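PDB 4V1K: carbohydrate binding module from Ruminococcus flavefaciens, which probably binds plant cell-wall polysaccharides, as a non-catalytic module of the family 9 glycoside hydrolase Cel9A of the cellulosome. Local coordinates for residues D4-K9 with F33-S38; V44-S49 with F122-V127; N51-K56 with S84-T89. All blocks are in the same frame, centred on the assembly; numbering follows the deposited sequence.

All three contacts reach one antiparallel four-stranded sheet, ordered 5-15, 121-131, 41-49, 87-93. Contact 1 lies at one outer strand, where the loop 33-38 folds against strand 5-15. Contact 2 pairs the two inner strands, 41-49 and 121-131. Contact 3 lies at the other outer side, where strand 87-93 begins and the chain passes to strand 55-64 of the second sheet. The centres of contacts 1 and 2 are about 16 Å apart and those of contacts 2 and 3 about 11 Å apart. Contact 1 closes before contact 2 opens, and contact 3 is nested within the loop that contact 2 closes. Together they tie early and late parts of the chain into one compact beta domain.

Contact 1 (D4-K9 with F33-S38); sequences DGYTIK and FGISSS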
# COMPACT_ATOMS: atom_id res chain seq x y z
N ASP A 4 -18.11 -1.71 -2.41
CA ASP A 4 -17.26 -2.70 -1.75
C ASP A 4 -15.76 -2.57 -2.06
O ASP A 4 -14.93 -3.29 -1.51
CB ASP A 4 -17.77 -4.10 -2.08
CG ASP A 4 -19.21 -4.30 -1.60
OD1 ASP A 4 -19.51 -3.94 -0.43
OD2 ASP A 4 -20.06 -4.77 -2.38
N GLY A 5 -15.41 -1.63 -2.93
CA GLY A 5 -14.02 -1.36 -3.21
C GLY A 5 -13.80 -0.17 -4.09
O GLY A 5 -14.69 0.26 -4.82
N TYR A 6 -12.60 0.36 -4.01
CA TYR A 6 -12.18 1.53 -4.76
C TYR A 6 -10.79 1.24 -5.34
O TYR A 6 -9.93 0.66 -4.66
CB TYR A 6 -12.07 2.76 -3.86
CG TYR A 6 -13.32 3.20 -3.18
CD1 TYR A 6 -14.19 4.02 -3.84
CD2 TYR A 6 -13.59 2.87 -1.87
CE1 TYR A 6 -15.35 4.48 -3.23
CE2 TYR A 6 -14.73 3.32 -1.25
CZ TYR A 6 -15.62 4.12 -1.95
OH TYR A 6 -16.75 4.60 -1.35
N THR A 7 -10.54 1.75 -6.55
CA THR A 7 -9.26 1.57 -7.19
C THR A 7 -8.69 2.90 -7.70
O THR A 7 -9.46 3.75 -8.20
CB THR A 7 -9.42 0.62 -8.41
OG1 THR A 7 -9.89 -0.66 -7.96
CG2 THR A 7 -8.09 0.43 -9.17
N ILE A 8 -7.37 3.07 -7.56
CA ILE A 8 -6.65 4.12 -8.29
C ILE A 8 -5.63 3.49 -9.25
O ILE A 8 -5.12 2.39 -8.98
CB ILE A 8 -5.94 5.16 -7.36
CG1 ILE A 8 -4.91 4.49 -6.45
CG2 ILE A 8 -6.98 5.96 -6.57
CD1 ILE A 8 -4.05 5.46 -5.67
N LYS A 9 -5.34 4.21 -10.34
CA LYS A 9 -4.36 3.76 -11.35
C LYS A 9 -3.24 4.79 -11.48
O LYS A 9 -3.28 5.68 -12.36
CB LYS A 9 -5.05 3.51 -12.70
CG LYS A 9 -5.82 2.21 -12.78
CD LYS A 9 -6.41 2.04 -14.18
CE LYS A 9 -6.67 0.60 -14.57
NZ LYS A 9 -8.01 0.09 -14.17
N PHE A 33 -8.96 8.10 -3.73
CA PHE A 33 -9.86 6.95 -3.95
C PHE A 33 -11.34 7.32 -3.93
O PHE A 33 -12.14 6.63 -4.54
CB PHE A 33 -9.65 5.90 -2.86
CG PHE A 33 -8.30 5.22 -2.90
CD1 PHE A 33 -7.18 5.82 -2.30
CD2 PHE A 33 -8.14 3.98 -3.50
CE1 PHE A 33 -5.94 5.21 -2.33
CE2 PHE A 33 -6.91 3.35 -3.50
CZ PHE A 33 -5.81 3.96 -2.93
N GLY A 34 -11.71 8.36 -3.19
CA GLY A 34 -13.12 8.75 -3.05
C GLY A 34 -13.87 8.03 -1.94
O GLY A 34 -15.10 8.06 -1.91
N ILE A 35 -13.12 7.38 -1.05
CA ILE A 35 -13.64 6.65 0.11
C ILE A 35 -14.33 7.55 1.14
O ILE A 35 -13.85 8.65 1.43
CB ILE A 35 -12.52 5.77 0.77
CG1 ILE A 35 -13.07 4.89 1.89
CG2 ILE A 35 -11.36 6.60 1.29
CD1 ILE A 35 -12.12 3.79 2.30
N SER A 36 -15.46 7.06 1.66
CA SER A 36 -16.18 7.74 2.74
C SER A 36 -15.64 7.30 4.12
O SER A 36 -15.17 6.17 4.30
CB SER A 36 -17.69 7.37 2.68
OG SER A 36 -18.39 7.73 3.87
N SER A 37 -15.74 8.17 5.10
CA SER A 37 -15.30 7.84 6.45
C SER A 37 -16.23 6.82 7.13
O SER A 37 -15.90 6.28 8.16
CB SER A 37 -15.16 9.11 7.28
OG SER A 37 -16.40 9.75 7.44
N SER A 38 -17.38 6.52 6.53
CA SER A 38 -18.26 5.43 7.05
C SER A 38 -17.74 4.03 6.73
O SER A 38 -18.17 3.06 7.33
CB SER A 38 -19.68 5.57 6.49
OG SER A 38 -19.72 5.34 5.09
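Ile8 and Phe33 form the tight part of this contact. CG2 of Ile8 sits over the centre of the Phe33 ring, 3.8 Å above its plane, a CH-pi contact on one face. The end of the isoleucine runs on over the same face to the rim, with Ile8 CD1 3.6 Å from Phe33 CZ. The two side chains cross at about a right angle. Phe33 is buried, and it also packs on Val127 and Leu129 of strand 121-131.

Tyr6 forms the more open half, and is partly exposed. Its CG lies anti to its own carbonyl carbon (chi1 -61°), and this lays one face of the ring against the backbone of Gly34 and Ile35. CA of Ile35 stands 3.7 Å above the plane of the Tyr6 ring, offset toward the rim, a CH-pi contact. The main chain also comes close, with Phe33 O 3.4 Å from Tyr6 CD1. Gly34 has a positive phi of 87°, where a side chain would jam against the preceding carbonyl oxygen.

The tyrosine hydroxyl bonds to Glu39 OE1, in the same loop just after Ser38. The same carboxylate oxygen accepts the backbone N-H of Ser36. The loose part is the outer end of the loop, Ser36 to Ser38, which barely touches 4-9. There the hydroxyls of Ser36 and Ser38 share a hydrogen bond of 3.0 Å between their OG atoms. A leucine in place of Tyr6 would probably leave Glu39 OE1 without its phenol partner and uncover the backbone of Gly34 and Ile35.

No hydrogen bond joins 4-9 directly to 33-38. The loop is therefore held to the edge strand 5-15 by apolar and CH-pi packing, with Glu39 OE1 as the polar link between Tyr6 and Ser36.

Contact 2 (V44-S49 with F122-V127); sequences VQVNIS and FTIDSV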
# COMPACT_ATOMS: atom_id res chain seq x y z
N VAL A 44 -5.77 -4.18 1.44
CA VAL A 44 -5.13 -3.33 0.43
C VAL A 44 -4.34 -4.21 -0.54
O VAL A 44 -3.60 -5.08 -0.10
CB VAL A 44 -4.18 -2.31 1.07
CG1 VAL A 44 -3.60 -1.37 0.03
CG2 VAL A 44 -4.90 -1.50 2.12
N GLN A 45 -4.53 -4.00 -1.83
CA GLN A 45 -3.79 -4.71 -2.86
C GLN A 45 -3.03 -3.72 -3.76
O GLN A 45 -3.59 -2.70 -4.18
CB GLN A 45 -4.72 -5.56 -3.74
CG GLN A 45 -5.38 -6.67 -2.96
CD GLN A 45 -6.15 -7.64 -3.84
OE1 GLN A 45 -6.71 -7.25 -4.86
NE2 GLN A 45 -6.19 -8.92 -3.43
N VAL A 46 -1.76 -4.03 -3.99
CA VAL A 46 -0.90 -3.23 -4.87
C VAL A 46 -0.53 -4.14 -6.06
O VAL A 46 0.14 -5.17 -5.89
CB VAL A 46 0.32 -2.69 -4.15
CG1 VAL A 46 1.19 -1.90 -5.12
CG2 VAL A 46 -0.12 -1.82 -2.95
N ASN A 47 -0.95 -3.74 -7.26
CA ASN A 47 -0.70 -4.48 -8.50
C ASN A 47 0.49 -3.88 -9.20
O ASN A 47 0.49 -2.68 -9.54
CB ASN A 47 -1.95 -4.49 -9.38
CG ASN A 47 -3.10 -5.19 -8.70
OD1 ASN A 47 -3.03 -6.39 -8.45
ND2 ASN A 47 -4.13 -4.45 -8.37
N ILE A 48 1.51 -4.71 -9.42
CA ILE A 48 2.75 -4.22 -10.01
C ILE A 48 3.14 -5.02 -11.24
O ILE A 48 2.74 -6.17 -11.40
CB ILE A 48 3.93 -4.21 -9.00
CG1 ILE A 48 4.33 -5.61 -8.54
CG2 ILE A 48 3.63 -3.34 -7.80
CD1 ILE A 48 5.62 -5.67 -7.73
N SER A 49 3.95 -4.39 -12.09
CA SER A 49 4.47 -5.03 -13.29
C SER A 49 5.87 -4.56 -13.63
O SER A 49 6.33 -3.51 -13.14
CB SER A 49 3.49 -4.82 -14.45
OG SER A 49 3.44 -3.49 -14.90
N PHE A 122 10.15 -1.25 -11.46
CA PHE A 122 8.77 -1.76 -11.62
C PHE A 122 7.79 -0.60 -11.65
O PHE A 122 8.13 0.52 -11.27
CB PHE A 122 8.43 -2.76 -10.51
CG PHE A 122 8.34 -2.15 -9.13
CD1 PHE A 122 9.48 -1.97 -8.36
CD2 PHE A 122 7.13 -1.79 -8.57
CE1 PHE A 122 9.43 -1.42 -7.11
CE2 PHE A 122 7.06 -1.23 -7.30
CZ PHE A 122 8.22 -1.04 -6.56
N THR A 123 6.58 -0.89 -12.10
CA THR A 123 5.48 0.09 -12.11
C THR A 123 4.35 -0.35 -11.19
O THR A 123 3.95 -1.53 -11.17
CB THR A 123 4.94 0.28 -13.55
OG1 THR A 123 6.00 0.72 -14.41
CG2 THR A 123 3.84 1.35 -13.58
N ILE A 124 3.87 0.61 -10.39
CA ILE A 124 2.63 0.44 -9.61
C ILE A 124 1.48 0.77 -10.56
O ILE A 124 1.18 1.97 -10.86
CB ILE A 124 2.61 1.33 -8.34
CG1 ILE A 124 3.78 0.95 -7.42
CG2 ILE A 124 1.27 1.22 -7.59
CD1 ILE A 124 3.96 1.90 -6.24
N ASP A 125 0.84 -0.29 -11.04
CA ASP A 125 -0.26 -0.12 -11.99
C ASP A 125 -1.58 0.27 -11.34
O ASP A 125 -2.32 1.10 -11.90
CB ASP A 125 -0.45 -1.40 -12.80
CG ASP A 125 0.77 -1.74 -13.67
OD1 ASP A 125 1.33 -0.86 -14.35
OD2 ASP A 125 1.15 -2.92 -13.68
N SER A 126 -1.88 -0.33 -10.19
CA SER A 126 -3.06 0.04 -9.44
C SER A 126 -2.91 -0.23 -7.94
O SER A 126 -2.09 -1.05 -7.54
CB SER A 126 -4.30 -0.67 -10.00
OG SER A 126 -4.21 -2.07 -9.92
N VAL A 127 -3.71 0.49 -7.15
CA VAL A 127 -3.86 0.25 -5.72
C VAL A 127 -5.37 0.09 -5.48
O VAL A 127 -6.17 0.91 -5.96
CB VAL A 127 -3.26 1.37 -4.85
CG1 VAL A 127 -3.42 1.01 -3.37
CG2 VAL A 127 -1.80 1.63 -5.22
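The carbonyl oxygen of Asn47 takes two backbone N-H groups from the opposite strand. Asp125 N is 2.8 Å from Asn47 O and lies nearly in line with the C=O bond. Ser126 N gives a second, weak bond to Asn47 O at 3.4 Å. Asn47 N in turn donates to Ser126 O.

The side chains add to the grip. ND2 of Asn47 donates to Ser126 OG at 2.8 Å, with the hydroxyl 19° out of the amide plane. The other end of that amide, OD1, bonds to Thr89 OG1 on strand 87-93, so both ends are held and the amide's rotation is fixed. Ser49 OG gives the shortest bond between the two strands, 2.7 Å to Asp125 OD2, which accepts through its syn lone pair. The serine reaches there because its OG stands between the backbone N and carbonyl carbon (chi1 70°).

Asp125 and Ser126 both face Asn47. This is a classic beta bulge in an antiparallel pair, and it shifts the register by one. Past it, Ser49 and Thr123 form a hydrogen-bonded pair, with Thr123 N 2.8 Å from Ser49 O. Strands 41-49 and 121-131 are the inner pair of a four-stranded sheet.

Asn47, Ser49, Thr123 and Ser126 lie on one face of the sheet; Val46, Ile48, Ile124 and Val127 lie buried on the other. Val46 CG1 meets Ile124 CG2 at 4.0 Å, while Val44 and Val127 touch through their CG1 methyls. Ile48 CG2 lies 3.9 Å from Phe122 CD2, approaching the ring obliquely. Outside the pair, Val127 packs on Ile8 and Phe33, and Ile48 on Ile54.

Contact 3 (N51-K56 with S84-T89); sequences NKNIGK and SGNSGT
Ile54 N donates to Gly85 O at 3.0 Å, and this is the direct backbone hydrogen bond between the segments. The bond is fairly straight at the hydrogen (157°), but the donor stands above the carbonyl plane, not on a lone pair. The same oxygen also receives a CA-H contact from Asn53, with CA of Asn53 3.5 Å from Gly85 O. Asn53 and Gly85 have the nearest CA atoms across the two segments.

The two asparagine side chains form the polar group. Asn53 and Asn86 cross obliquely, with their amide planes 69° apart. OD1 of Asn53 comes to 2.9 Å from Asn86 ND2. In both residues CG is anti to the carbonyl carbon, and this swings each amide in toward the other segment. Asn53 CG lies 3.2 Å from Ser84 O, but neither end of the amide bonds to it: OD1 is a second acceptor and ND2 has a poor angle.

The contact joins two turns at the end of the beta domain. One leads from strand 41-49 into strand 55-64. The other leads from strand 73-83 into strand 87-93. Both turns thus pass between the two sheets. Gly55, at positive phi, begins strand 55-64.

A water molecule gives the third kind of link. It donates to Asn51 O at 3.1 Å and to Asn86 OD1 at 2.6 Å, so Asn86 OD1 is linked to the backbone of Asn51 through the water.

The remaining packing falls to Ile54, the buried residue here. CD1 of Ile54 packs against the backbone of 86-88, 3.7 Å from Asn86 O. Beyond the two segments Ile54 packs on Ile48 and Ile83, facing the interior.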
# COMPACT_ATOMS: atom_id res chain seq x y z
N ASN A 51 9.42 -5.35 -16.68
CA ASN A 51 9.84 -5.85 -17.98
C ASN A 51 10.55 -7.20 -17.92
O ASN A 51 11.04 -7.71 -18.93
CB ASN A 51 10.72 -4.78 -18.65
CG ASN A 51 9.90 -3.59 -19.12
OD1 ASN A 51 8.73 -3.73 -19.46
ND2 ASN A 51 10.51 -2.42 -19.13
N LYS A 52 10.63 -7.78 -16.72
CA LYS A 52 11.26 -9.07 -16.51
C LYS A 52 10.60 -9.68 -15.28
O LYS A 52 9.77 -9.04 -14.63
CB LYS A 52 12.76 -8.87 -16.29
CG LYS A 52 13.09 -7.96 -15.12
CD LYS A 52 14.58 -7.65 -15.03
CE LYS A 52 15.34 -8.80 -14.38
NZ LYS A 52 16.71 -8.39 -13.95
N ASN A 53 10.94 -10.93 -14.98
CA ASN A 53 10.35 -11.60 -13.82
C ASN A 53 10.69 -10.83 -12.53
O ASN A 53 11.83 -10.44 -12.31
CB ASN A 53 10.79 -13.07 -13.73
CG ASN A 53 10.24 -13.91 -14.87
OD1 ASN A 53 9.26 -13.52 -15.53
ND2 ASN A 53 10.85 -15.06 -15.12
N ILE A 54 9.69 -10.64 -11.69
CA ILE A 54 9.83 -9.76 -10.54
C ILE A 54 10.60 -10.38 -9.39
O ILE A 54 11.45 -9.71 -8.81
CB ILE A 54 8.44 -9.26 -10.08
CG1 ILE A 54 7.92 -8.26 -11.12
CG2 ILE A 54 8.50 -8.62 -8.70
CD1 ILE A 54 6.46 -7.96 -11.03
N GLY A 55 10.31 -11.63 -9.05
CA GLY A 55 10.92 -12.27 -7.90
C GLY A 55 10.35 -11.81 -6.58
O GLY A 55 9.15 -11.53 -6.49
N LYS A 56 11.20 -11.77 -5.55
CA LYS A 56 10.74 -11.46 -4.20
C LYS A 56 10.66 -9.97 -3.89
O LYS A 56 11.58 -9.19 -4.19
CB LYS A 56 11.60 -12.15 -3.14
CG LYS A 56 11.03 -13.50 -2.76
CD LYS A 56 11.76 -14.13 -1.58
CE LYS A 56 13.07 -14.75 -1.97
NZ LYS A 56 12.91 -15.96 -2.83
N SER A 84 6.33 -14.78 -9.75
CA SER A 84 7.13 -15.59 -10.67
C SER A 84 7.26 -14.98 -12.08
O SER A 84 8.27 -15.22 -12.76
CB SER A 84 6.66 -17.05 -10.70
OG SER A 84 5.31 -17.12 -10.99
N GLY A 85 6.26 -14.21 -12.50
CA GLY A 85 6.27 -13.60 -13.84
C GLY A 85 6.48 -12.10 -13.82
O GLY A 85 7.03 -11.57 -12.84
N ASN A 86 6.05 -11.44 -14.90
CA ASN A 86 6.28 -9.99 -15.11
C ASN A 86 5.22 -9.10 -14.41
O ASN A 86 5.28 -7.89 -14.49
CB ASN A 86 6.28 -9.64 -16.64
CG ASN A 86 7.49 -10.17 -17.41
OD1 ASN A 86 7.80 -9.65 -18.50
ND2 ASN A 86 8.15 -11.19 -16.92
N SER A 87 4.24 -9.69 -13.75
CA SER A 87 3.22 -8.93 -13.05
C SER A 87 2.64 -9.73 -11.90
O SER A 87 2.57 -10.98 -11.96
CB SER A 87 2.10 -8.47 -14.00
OG SER A 87 1.34 -9.56 -14.50
N GLY A 88 2.27 -9.03 -10.84
CA GLY A 88 1.63 -9.70 -9.72
C GLY A 88 1.03 -8.71 -8.74
O GLY A 88 0.97 -7.50 -9.02
N THR A 89 0.63 -9.23 -7.58
CA THR A 89 -0.14 -8.50 -6.59
C THR A 89 0.43 -8.71 -5.18
O THR A 89 0.73 -9.84 -4.79
CB THR A 89 -1.60 -8.97 -6.62
OG1 THR A 89 -2.09 -8.87 -7.97
CG2 THR A 89 -2.48 -8.17 -5.66
O HOH W 1 9.64 -10.07 -20.34